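PDB 1WU4: xylanase Y from Bacillus halodurans, which hydrolyses xylooligosaccharides of three or more units with inversion of anomeric configuration, releasing xylose from the reducing end. Local coordinates for residues N98-E103 with G108-S113; Q292-D297 with R304-D309; A225-L230 with G272-W277; M177-N182 with E190-D195. The protein carries 1 engineered substitution. All blocks are in the same frame, centred on the assembly; numbering follows the deposited sequence.

Interaction 1: residues N98-E103 with G108-S113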
# COMPACT_ATOMS: atom_id res chain seq x y z
N ASN A 98 -2.48 -3.09 21.17
CA ASN A 98 -2.07 -1.70 21.38
C ASN A 98 -2.66 -0.62 20.48
O ASN A 98 -2.70 0.55 20.88
CB ASN A 98 -0.55 -1.61 21.29
CG ASN A 98 0.15 -2.54 22.26
OD1 ASN A 98 1.02 -3.32 21.86
ND2 ASN A 98 -0.22 -2.46 23.53
N MET A 99 -3.12 -0.98 19.29
CA MET A 99 -3.63 0.02 18.37
C MET A 99 -5.15 0.10 18.24
O MET A 99 -5.69 1.19 18.03
CB MET A 99 -2.99 -0.19 16.99
CG MET A 99 -1.47 -0.37 17.07
SD MET A 99 -0.65 -0.54 15.47
CE MET A 99 -0.00 1.11 15.25
N TYR A 100 -5.84 -1.02 18.36
CA TYR A 100 -7.29 -1.02 18.24
C TYR A 100 -7.92 -0.13 19.30
O TYR A 100 -7.60 -0.25 20.49
CB TYR A 100 -7.86 -2.43 18.35
CG TYR A 100 -9.35 -2.47 18.17
CD1 TYR A 100 -9.93 -2.26 16.91
CD2 TYR A 100 -10.20 -2.69 19.25
CE1 TYR A 100 -11.31 -2.26 16.75
CE2 TYR A 100 -11.58 -2.69 19.10
CZ TYR A 100 -12.13 -2.47 17.84
OH TYR A 100 -13.50 -2.47 17.69
N MET A 101 -8.82 0.75 18.88
CA MET A 101 -9.47 1.67 19.80
C MET A 101 -10.88 1.26 20.21
O MET A 101 -11.73 1.02 19.36
CB MET A 101 -9.51 3.07 19.20
CG MET A 101 -8.14 3.67 18.96
SD MET A 101 -8.19 5.35 18.30
CE MET A 101 -8.48 5.02 16.55
N THR A 102 -11.11 1.18 21.51
CA THR A 102 -12.41 0.82 22.03
C THR A 102 -13.17 2.05 22.52
O THR A 102 -14.36 1.98 22.80
CB THR A 102 -12.29 -0.15 23.22
OG1 THR A 102 -11.48 0.44 24.24
CG2 THR A 102 -11.67 -1.47 22.77
N GLU A 103 -12.47 3.18 22.62
CA GLU A 103 -13.07 4.41 23.10
C GLU A 103 -12.82 5.60 22.18
O GLU A 103 -11.93 5.56 21.33
CB GLU A 103 -12.52 4.74 24.49
CG GLU A 103 -12.52 3.55 25.45
CD GLU A 103 -11.73 3.82 26.71
OE1 GLU A 103 -10.54 4.19 26.61
OE2 GLU A 103 -12.30 3.66 27.81
N GLY A 108 -13.28 1.49 17.05
CA GLY A 108 -13.52 0.59 15.93
C GLY A 108 -12.42 0.68 14.89
O GLY A 108 -12.31 -0.17 14.01
N TYR A 109 -11.60 1.73 15.00
CA TYR A 109 -10.48 1.93 14.09
C TYR A 109 -9.18 1.72 14.87
O TYR A 109 -9.21 1.47 16.07
CB TYR A 109 -10.51 3.34 13.50
CG TYR A 109 -11.69 3.63 12.59
CD1 TYR A 109 -12.06 2.74 11.58
CD2 TYR A 109 -12.39 4.83 12.69
CE1 TYR A 109 -13.09 3.04 10.69
CE2 TYR A 109 -13.43 5.14 11.81
CZ TYR A 109 -13.77 4.24 10.82
OH TYR A 109 -14.77 4.57 9.93
N PHE A 110 -8.05 1.84 14.18
CA PHE A 110 -6.75 1.63 14.80
C PHE A 110 -5.93 2.92 14.91
O PHE A 110 -5.77 3.64 13.92
CB PHE A 110 -5.97 0.59 14.00
CG PHE A 110 -6.63 -0.76 13.95
CD1 PHE A 110 -6.27 -1.76 14.85
CD2 PHE A 110 -7.65 -1.02 13.04
CE1 PHE A 110 -6.91 -3.00 14.84
CE2 PHE A 110 -8.30 -2.26 13.02
CZ PHE A 110 -7.92 -3.25 13.93
N ALA A 111 -5.42 3.20 16.10
CA ALA A 111 -4.60 4.40 16.32
C ALA A 111 -3.46 4.33 15.31
O ALA A 111 -2.73 3.35 15.27
CB ALA A 111 -4.07 4.42 17.75
N TRP A 112 -3.29 5.39 14.52
CA TRP A 112 -2.27 5.37 13.47
C TRP A 112 -0.81 5.29 13.90
O TRP A 112 0.01 4.72 13.18
CB TRP A 112 -2.45 6.57 12.53
CG TRP A 112 -1.81 7.85 12.99
CD1 TRP A 112 -2.32 8.76 13.86
CD2 TRP A 112 -0.53 8.34 12.58
NE1 TRP A 112 -1.43 9.80 14.02
CE2 TRP A 112 -0.32 9.57 13.25
CE3 TRP A 112 0.47 7.86 11.72
CZ2 TRP A 112 0.84 10.33 13.08
CZ3 TRP A 112 1.62 8.62 11.55
CH2 TRP A 112 1.80 9.84 12.23
N SER A 113 -0.50 5.85 15.06
CA SER A 113 0.87 5.85 15.56
C SER A 113 0.96 5.50 17.04
O SER A 113 0.26 6.09 17.86
CB SER A 113 1.51 7.22 15.33
OG SER A 113 2.78 7.31 15.96
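The ring of Tyr100 turns an edge to one face of Phe110 in a T-shaped pair, the planes 62° apart and the centroids of the Tyr100 and Phe110 rings separated by 5.4 Å. Tyr100 CD1 lies 3.7 Å from both Phe110 CZ and Phe110 CE1, nearer the rim than the centre of that face, while Tyr100 CB rests 3.7 Å from Phe110 CE1. Farther out on the tyrosine, CE1 and CZ lie beside Gly108, and OH comes to 3.5 Å of Gly108 CA. The first torsion explains this reach: at -178° it turns the ring away from the backbone N and lays it along the other chain. A serine here would probably strip Phe110 of its aromatic edge and open a gap beside Gly108.

In the backbone, Tyr100 and Phe110 form a single antiparallel bridge as a non-hydrogen-bonded pair. Ala111 N donates to Met99 O (2.8 Å) and Met101 N to Tyr109 O (2.9 Å), with Gly108 N to Met101 O (2.8 Å) closing the turn side. Met101 bends at its third torsion, -81°, which brings CE close to Ala111 N. Thr95 and Met96 of helix 85-99 also pack on Phe110. Trp112, two residues beyond the bridged Phe110, lies about 7 Å, side chain to side chain, from Glu70, the probable proton donor.

Chemically, three backbone hydrogen bonds cross this largely buried contact, Phe110 N is met by the carboxylate of Glu130, and aromatic and methionine side chains pack around them.

Interaction 2: residues Q292-D297 with R304-D309; sequences QAFFAD and RRYKID
Tyr306 is held on both faces, with the edge of Phe294 standing exactly upright on one of them: the planes meet at 90°, the centroids of the Phe294 and Tyr306 rings are 5.1 Å apart, and Phe294 CE2 sits over the ring centre. Phe294 CZ lies 3.8 Å from Tyr306 CD1. On the opposite face the ring lies back along its own strand, with Arg304 C 3.6 Å above the plane of the Tyr306 ring, and Arg304 N donates to Tyr306 OH at 3.1 Å, which fixes the hydroxyl end.

Phe295 joins obliquely, its CE1 3.6 Å from Tyr306 CE2. Two neighbouring residues can reach the same ring because their first torsions differ: Phe294 has CG anti to N (-179°), whereas Phe295 swings beside its N (-74°). Phe294 CD2 also covers the centre of the Phe295 face, so the three rings form one aromatic cluster. With a leucine in place of Tyr306, Phe294 would probably lose its T-shaped partner and Arg304 N its side-chain acceptor.

The cluster joins the C-terminal turn of helix 282-295 to strand 304-306. Leu323 and Asn327 of helix 320-329 pack on Phe295, and Pro312 of strand 312-313 touches Tyr306.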
# COMPACT_ATOMS: atom_id res chain seq x y z
N GLN A 292 7.28 7.56 -15.96
CA GLN A 292 8.62 7.09 -16.30
C GLN A 292 9.31 8.05 -17.26
O GLN A 292 10.51 8.29 -17.14
CB GLN A 292 8.54 5.67 -16.86
CG GLN A 292 8.01 4.66 -15.84
CD GLN A 292 8.12 3.21 -16.29
OE1 GLN A 292 8.22 2.92 -17.49
NE2 GLN A 292 8.09 2.29 -15.34
N ALA A 293 8.56 8.62 -18.20
CA ALA A 293 9.14 9.57 -19.13
C ALA A 293 9.66 10.78 -18.35
O ALA A 293 10.74 11.31 -18.65
CB ALA A 293 8.11 10.01 -20.16
N PHE A 294 8.90 11.21 -17.35
CA PHE A 294 9.30 12.35 -16.54
C PHE A 294 10.63 12.12 -15.82
O PHE A 294 11.45 13.03 -15.71
CB PHE A 294 8.22 12.66 -15.50
CG PHE A 294 8.55 13.85 -14.64
CD1 PHE A 294 8.46 15.14 -15.15
CD2 PHE A 294 9.00 13.67 -13.33
CE1 PHE A 294 8.80 16.24 -14.37
CE2 PHE A 294 9.35 14.76 -12.55
CZ PHE A 294 9.25 16.05 -13.07
N PHE A 295 10.84 10.90 -15.34
CA PHE A 295 12.07 10.58 -14.62
C PHE A 295 13.20 10.02 -15.48
O PHE A 295 14.31 9.81 -14.99
CB PHE A 295 11.75 9.62 -13.47
CG PHE A 295 11.06 10.28 -12.31
CD1 PHE A 295 11.75 11.17 -11.50
CD2 PHE A 295 9.71 10.06 -12.06
CE1 PHE A 295 11.12 11.83 -10.45
CE2 PHE A 295 9.06 10.71 -11.02
CZ PHE A 295 9.76 11.60 -10.20
N ALA A 296 12.93 9.79 -16.76
CA ALA A 296 13.92 9.23 -17.68
C ALA A 296 15.24 9.99 -17.74
O ALA A 296 16.30 9.38 -17.86
CB ALA A 296 13.32 9.12 -19.08
N ASP A 297 15.17 11.31 -17.66
CA ASP A 297 16.38 12.14 -17.74
C ASP A 297 16.79 12.70 -16.39
O ASP A 297 17.54 13.68 -16.32
CB ASP A 297 16.15 13.28 -18.73
CG ASP A 297 15.19 14.33 -18.20
OD1 ASP A 297 14.19 13.96 -17.55
OD2 ASP A 297 15.43 15.53 -18.44
N ARG A 304 13.79 15.34 -6.61
CA ARG A 304 13.29 16.39 -5.73
C ARG A 304 11.82 16.20 -5.43
O ARG A 304 11.21 15.20 -5.80
CB ARG A 304 13.40 17.76 -6.40
CG ARG A 304 14.68 18.04 -7.16
CD ARG A 304 15.85 18.20 -6.23
NE ARG A 304 17.04 18.64 -6.96
CZ ARG A 304 17.23 19.87 -7.43
NH1 ARG A 304 16.30 20.81 -7.24
NH2 ARG A 304 18.33 20.17 -8.09
N ARG A 305 11.27 17.19 -4.73
CA ARG A 305 9.85 17.26 -4.48
C ARG A 305 9.49 18.06 -5.74
O ARG A 305 10.23 18.98 -6.11
CB ARG A 305 9.53 18.11 -3.24
CG ARG A 305 8.03 18.35 -3.03
CD ARG A 305 7.76 19.45 -2.01
NE ARG A 305 8.20 19.12 -0.66
CZ ARG A 305 7.49 18.41 0.21
NH1 ARG A 305 6.29 17.95 -0.11
NH2 ARG A 305 7.98 18.18 1.42
N TYR A 306 8.40 17.71 -6.40
CA TYR A 306 8.00 18.43 -7.61
C TYR A 306 6.55 18.84 -7.52
O TYR A 306 5.74 18.14 -6.89
CB TYR A 306 8.12 17.55 -8.86
CG TYR A 306 9.47 16.92 -9.10
CD1 TYR A 306 10.47 17.61 -9.78
CD2 TYR A 306 9.75 15.64 -8.63
CE1 TYR A 306 11.72 17.03 -10.00
CE2 TYR A 306 10.99 15.06 -8.83
CZ TYR A 306 11.97 15.76 -9.51
OH TYR A 306 13.21 15.17 -9.69
N LYS A 307 6.20 19.97 -8.12
CA LYS A 307 4.80 20.36 -8.18
C LYS A 307 4.31 19.30 -9.17
O LYS A 307 5.12 18.75 -9.92
CB LYS A 307 4.64 21.77 -8.76
CG LYS A 307 5.32 22.84 -7.92
CD LYS A 307 5.05 24.25 -8.43
CE LYS A 307 3.66 24.73 -8.04
NZ LYS A 307 3.47 26.16 -8.40
N ILE A 308 3.03 18.99 -9.18
CA ILE A 308 2.60 17.94 -10.09
C ILE A 308 2.81 18.26 -11.57
O ILE A 308 2.82 17.35 -12.39
CB ILE A 308 1.13 17.51 -9.84
CG1 ILE A 308 0.17 18.67 -10.08
CG2 ILE A 308 0.99 16.97 -8.42
CD1 ILE A 308 -1.29 18.24 -10.06
N ASP A 309 3.00 19.53 -11.90
CA ASP A 309 3.23 19.88 -13.30
C ASP A 309 4.70 19.68 -13.68
O ASP A 309 5.09 19.95 -14.82
CB ASP A 309 2.78 21.31 -13.59
CG ASP A 309 3.68 22.36 -12.97
OD1 ASP A 309 4.60 22.01 -12.21
OD2 ASP A 309 3.45 23.56 -13.25

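Interaction 3: residues A225-L230 with G272-W277; sequences ASREYL and GLDAEW
Arg227 and Asp274 meet side-on, the NE edge of the guanidinium group set against the two oxygens of the carboxylate. Their planes are 27° apart, nearly coplanar, and the two bonds run side by side: Arg227 NE donates to Asp274 OD2 at 3.0 Å, and Arg227 NH2 to Asp274 OD1 at 2.9 Å. Both oxygens use their syn lone pairs, and both lie close to the guanidinium plane, as expected of a bidentate salt bridge. The N-H...O angles, 157° for NE and 159° for NH2, show that neither bond is bought at the expense of the other.

The two helices stand well apart at this level, with 9.7 Å between Arg227 CA and Asp274 CA, and within the two segments these side chains alone make contact. The arginine spans most of the gap through a chain extended from CG to NE. Asp274 is short, but CG lies anti to its N, which directs the carboxylate across to helix 216-233.

Both side chains also pack on Pro201 at the start of helix 201-210, and Arg227 NH1 forms a second salt bridge with Glu205 of that helix. Within these segments, helices 216-233 and 265-278 of the (alpha/alpha)6 barrel are thus linked by charge alone. With two acids gathered round one guanidinium group, the arginine is likely to remain protonated, and the paired grip restrains rotation of the carboxylate.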
# COMPACT_ATOMS: atom_id res chain seq x y z
N ALA A 225 -15.13 4.09 -8.73
CA ALA A 225 -14.93 5.49 -8.34
C ALA A 225 -13.45 5.81 -8.20
O ALA A 225 -12.99 6.87 -8.63
CB ALA A 225 -15.66 5.78 -7.03
N SER A 226 -12.69 4.90 -7.60
CA SER A 226 -11.26 5.14 -7.42
C SER A 226 -10.51 5.16 -8.75
O SER A 226 -9.59 5.96 -8.93
CB SER A 226 -10.65 4.09 -6.49
OG SER A 226 -10.97 4.38 -5.14
N ARG A 227 -10.89 4.29 -9.68
CA ARG A 227 -10.22 4.26 -10.97
C ARG A 227 -10.46 5.58 -11.71
O ARG A 227 -9.56 6.13 -12.34
CB ARG A 227 -10.70 3.07 -11.81
CG ARG A 227 -10.28 1.72 -11.23
CD ARG A 227 -10.23 0.63 -12.30
NE ARG A 227 -9.67 -0.62 -11.79
CZ ARG A 227 -10.39 -1.56 -11.18
NH1 ARG A 227 -11.70 -1.40 -11.02
NH2 ARG A 227 -9.80 -2.66 -10.73
N GLU A 228 -11.68 6.10 -11.61
CA GLU A 228 -11.99 7.36 -12.27
C GLU A 228 -11.30 8.53 -11.58
O GLU A 228 -10.86 9.48 -12.23
CB GLU A 228 -13.50 7.59 -12.31
CG GLU A 228 -14.22 6.71 -13.32
CD GLU A 228 -13.66 6.87 -14.72
OE1 GLU A 228 -13.70 8.01 -15.25
OE2 GLU A 228 -13.17 5.88 -15.30
N TYR A 229 -11.19 8.45 -10.26
CA TYR A 229 -10.56 9.50 -9.47
C TYR A 229 -9.08 9.64 -9.83
O TYR A 229 -8.57 10.75 -9.97
CB TYR A 229 -10.71 9.19 -7.98
CG TYR A 229 -10.16 10.26 -7.05
CD1 TYR A 229 -10.73 11.53 -6.99
CD2 TYR A 229 -9.08 9.98 -6.21
CE1 TYR A 229 -10.25 12.49 -6.11
CE2 TYR A 229 -8.59 10.94 -5.33
CZ TYR A 229 -9.18 12.19 -5.28
OH TYR A 229 -8.70 13.12 -4.40
N LEU A 230 -8.40 8.52 -9.99
CA LEU A 230 -6.98 8.56 -10.34
C LEU A 230 -6.76 9.28 -11.66
O LEU A 230 -5.75 9.96 -11.85
CB LEU A 230 -6.40 7.14 -10.40
CG LEU A 230 -6.22 6.45 -9.04
CD1 LEU A 230 -5.68 5.04 -9.26
CD2 LEU A 230 -5.29 7.25 -8.17
N GLY A 272 0.30 -0.36 -11.05
CA GLY A 272 0.94 -1.56 -11.56
C GLY A 272 0.30 -2.83 -11.03
O GLY A 272 0.04 -3.76 -11.78
N LEU A 273 0.03 -2.87 -9.73
CA LEU A 273 -0.57 -4.07 -9.15
C LEU A 273 -2.00 -4.28 -9.63
O LEU A 273 -2.41 -5.42 -9.89
CB LEU A 273 -0.52 -4.02 -7.62
CG LEU A 273 -0.89 -5.34 -6.93
CD1 LEU A 273 0.07 -6.44 -7.38
CD2 LEU A 273 -0.83 -5.17 -5.43
N ASP A 274 -2.76 -3.20 -9.76
CA ASP A 274 -4.14 -3.32 -10.24
C ASP A 274 -4.13 -3.86 -11.68
O ASP A 274 -4.97 -4.69 -12.04
CB ASP A 274 -4.84 -1.95 -10.18
CG ASP A 274 -6.29 -2.01 -10.67
OD1 ASP A 274 -6.99 -3.00 -10.39
OD2 ASP A 274 -6.74 -1.04 -11.32
N ALA A 275 -3.17 -3.41 -12.49
CA ALA A 275 -3.08 -3.87 -13.87
C ALA A 275 -2.78 -5.36 -13.90
O ALA A 275 -3.37 -6.10 -14.70
CB ALA A 275 -1.99 -3.10 -14.61
N GLU A 276 -1.88 -5.81 -13.04
CA GLU A 276 -1.52 -7.22 -12.99
C GLU A 276 -2.67 -8.10 -12.52
O GLU A 276 -2.95 -9.14 -13.11
CB GLU A 276 -0.31 -7.43 -12.08
CG GLU A 276 0.14 -8.89 -11.95
CD GLU A 276 0.34 -9.58 -13.29
OE1 GLU A 276 0.70 -8.90 -14.27
OE2 GLU A 276 0.15 -10.81 -13.36
N TRP A 277 -3.34 -7.67 -11.45
CA TRP A 277 -4.44 -8.44 -10.89
C TRP A 277 -5.73 -8.41 -11.72
O TRP A 277 -6.32 -9.46 -11.98
CB TRP A 277 -4.77 -7.94 -9.48
CG TRP A 277 -3.82 -8.39 -8.41
CD1 TRP A 277 -2.65 -9.09 -8.58
CD2 TRP A 277 -3.95 -8.17 -7.01
NE1 TRP A 277 -2.05 -9.31 -7.35
CE2 TRP A 277 -2.83 -8.75 -6.37
CE3 TRP A 277 -4.92 -7.53 -6.21
CZ2 TRP A 277 -2.65 -8.71 -4.99
CZ3 TRP A 277 -4.74 -7.49 -4.83
CH2 TRP A 277 -3.61 -8.08 -4.24

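Interaction 4: residues M177-N182 with E190-D195; sequences MWNRDN and EVEFSD
Asn179 reaches Glu192 through one hydrogen bond, Asn179 ND2 to Glu192 OE1 at 3.0 Å, and this is where the two segments come together; their backbones stay apart, with 7.8 Å between Asn179 CA and Glu192 CA. The amide and carboxylate planes stand 78° apart, so the groups meet almost perpendicularly. Glu192 OE1 lies close to the amide plane, but ND2 approaches the carboxylate on the syn side from 32° out of its plane, and the N-H...O angle is 147°, a moderately bent bond.

The firmly held side is that of the asparagine. Its amide oxygen, Asn179 OD1, accepts a fairly straight bond from Asn182 N at 2.9 Å and, more weakly, one from Asp181 N at 2.8 Å. Since OD1 is engaged by backbone N-H groups and ND2 by a carboxylate, the amide cannot be flipped without losing both. With CG anti to the backbone N, the group can face its own turn and Glu192 at once.

The glutamate side is looser and exposed. Its chain bends at the second torsion to bring the carboxylate back toward Asn179. The stronger polar partner of OE1 is Tyr247 OH, outside the two segments, whereas OE2 has a long, weak ion pair with Lys186. A glycerol molecule, probably from the crystallisation liquor, is hydrogen-bonded to Glu192 O.

On the asparagine side the geometry is an Asx motif, the side-chain oxygen closing the turn of residues 179-182. The glutamate ties that turn, at the surface, to the chain entering the short strand 193-194.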
# COMPACT_ATOMS: atom_id res chain seq x y z
N MET A 177 -14.87 5.82 6.69
CA MET A 177 -13.60 6.13 6.04
C MET A 177 -13.78 6.34 4.54
O MET A 177 -12.83 6.69 3.84
CB MET A 177 -12.58 5.02 6.30
CG MET A 177 -12.04 5.04 7.71
SD MET A 177 -10.69 3.88 7.94
CE MET A 177 -9.94 4.54 9.41
N TRP A 178 -15.00 6.11 4.06
CA TRP A 178 -15.34 6.31 2.66
C TRP A 178 -16.53 7.25 2.63
O TRP A 178 -17.44 7.13 3.46
CB TRP A 178 -15.76 5.00 1.98
CG TRP A 178 -14.64 4.25 1.34
CD1 TRP A 178 -14.35 4.20 0.00
CD2 TRP A 178 -13.64 3.47 2.00
NE1 TRP A 178 -13.23 3.43 -0.21
CE2 TRP A 178 -12.77 2.97 1.00
CE3 TRP A 178 -13.39 3.14 3.33
CZ2 TRP A 178 -11.67 2.16 1.30
CZ3 TRP A 178 -12.30 2.34 3.63
CH2 TRP A 178 -11.45 1.85 2.62
N ASN A 179 -16.53 8.20 1.71
CA ASN A 179 -17.66 9.10 1.59
C ASN A 179 -18.72 8.24 0.90
O ASN A 179 -18.47 7.67 -0.17
CB ASN A 179 -17.30 10.31 0.73
CG ASN A 179 -18.48 11.22 0.48
OD1 ASN A 179 -19.37 10.89 -0.31
ND2 ASN A 179 -18.51 12.36 1.16
N ARG A 180 -19.89 8.12 1.52
CA ARG A 180 -20.96 7.29 0.98
C ARG A 180 -21.55 7.76 -0.34
O ARG A 180 -22.07 6.94 -1.11
CB ARG A 180 -22.08 7.16 2.03
CG ARG A 180 -21.63 6.50 3.32
CD ARG A 180 -21.28 5.04 3.10
NE ARG A 180 -22.46 4.22 2.82
CZ ARG A 180 -23.41 3.96 3.70
NH1 ARG A 180 -24.45 3.21 3.36
NH2 ARG A 180 -23.32 4.44 4.94
N ASP A 181 -21.46 9.05 -0.62
CA ASP A 181 -22.01 9.59 -1.85
C ASP A 181 -21.11 9.42 -3.07
O ASP A 181 -21.57 9.01 -4.13
CB ASP A 181 -22.36 11.07 -1.67
CG ASP A 181 -23.40 11.30 -0.60
OD1 ASP A 181 -24.46 10.63 -0.65
OD2 ASP A 181 -23.18 12.15 0.29
N ASN A 182 -19.82 9.72 -2.92
CA ASN A 182 -18.90 9.58 -4.05
C ASN A 182 -18.10 8.28 -4.05
O ASN A 182 -17.34 8.02 -4.98
CB ASN A 182 -17.96 10.79 -4.15
CG ASN A 182 -17.11 10.98 -2.91
OD1 ASN A 182 -16.67 10.02 -2.28
ND2 ASN A 182 -16.84 12.24 -2.56
N GLU A 190 -12.76 12.32 9.60
CA GLU A 190 -13.44 13.60 9.79
C GLU A 190 -13.22 14.70 8.76
O GLU A 190 -13.67 15.83 8.97
CB GLU A 190 -13.13 14.16 11.18
CG GLU A 190 -11.65 14.39 11.48
CD GLU A 190 -10.95 13.16 12.02
OE1 GLU A 190 -10.78 12.18 11.26
OE2 GLU A 190 -10.57 13.16 13.21
N VAL A 191 -12.54 14.41 7.66
CA VAL A 191 -12.35 15.44 6.64
C VAL A 191 -13.07 15.03 5.36
O VAL A 191 -13.52 13.90 5.23
CB VAL A 191 -10.85 15.67 6.32
CG1 VAL A 191 -10.12 16.12 7.57
CG2 VAL A 191 -10.22 14.41 5.74
N GLU A 192 -13.19 15.98 4.43
CA GLU A 192 -13.85 15.69 3.17
C GLU A 192 -12.92 15.88 1.97
O GLU A 192 -13.23 16.61 1.04
CB GLU A 192 -15.11 16.53 3.01
CG GLU A 192 -16.28 16.12 3.92
CD GLU A 192 -16.68 14.65 3.80
OE1 GLU A 192 -16.62 14.08 2.69
OE2 GLU A 192 -17.07 14.06 4.84
N PHE A 193 -11.76 15.24 2.04
CA PHE A 193 -10.81 15.25 0.94
C PHE A 193 -10.09 13.91 0.98
O PHE A 193 -10.28 13.13 1.92
CB PHE A 193 -9.85 16.46 0.99
CG PHE A 193 -8.92 16.48 2.17
CD1 PHE A 193 -7.71 15.79 2.14
CD2 PHE A 193 -9.22 17.26 3.29
CE1 PHE A 193 -6.82 15.87 3.20
CE2 PHE A 193 -8.33 17.35 4.35
CZ PHE A 193 -7.13 16.66 4.31
N SER A 194 -9.28 13.63 -0.03
CA SER A 194 -8.63 12.34 -0.11
C SER A 194 -7.11 12.38 -0.26
O SER A 194 -6.48 13.42 -0.09
CB SER A 194 -9.26 11.56 -1.27
OG SER A 194 -8.96 10.17 -1.22
N ASP A 195 -6.55 11.21 -0.56
CA ASP A 195 -5.11 11.03 -0.74
C ASP A 195 -5.02 10.00 -1.87
O ASP A 195 -5.32 8.82 -1.67
CB ASP A 195 -4.52 10.49 0.57
CG ASP A 195 -3.02 10.33 0.53
OD1 ASP A 195 -2.50 9.77 -0.45
OD2 ASP A 195 -2.36 10.76 1.51

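How the interactions relate
From the N terminus the contacts follow in series, interaction 1, then 4, then 3, then 2, and none nests in or crosses another. Interaction 1 closes the short loop after helix 85-99, and interaction 4 the one leading into strand 193-194. Interaction 3 spans farther, bringing together helices 216-233 and 265-278 across 41 intervening residues. Interaction 2 closes the short loop between helix 282-295, the next helix in the chain, and strand 304-306. Tyr109 of interaction 1 packs on Met177 of interaction 4, whose Asn182 and Ser194 in turn touch Ala225 and Tyr229 of interaction 3. Interaction 2 touches none of them; its centre is about 37 Å from that of interaction 1.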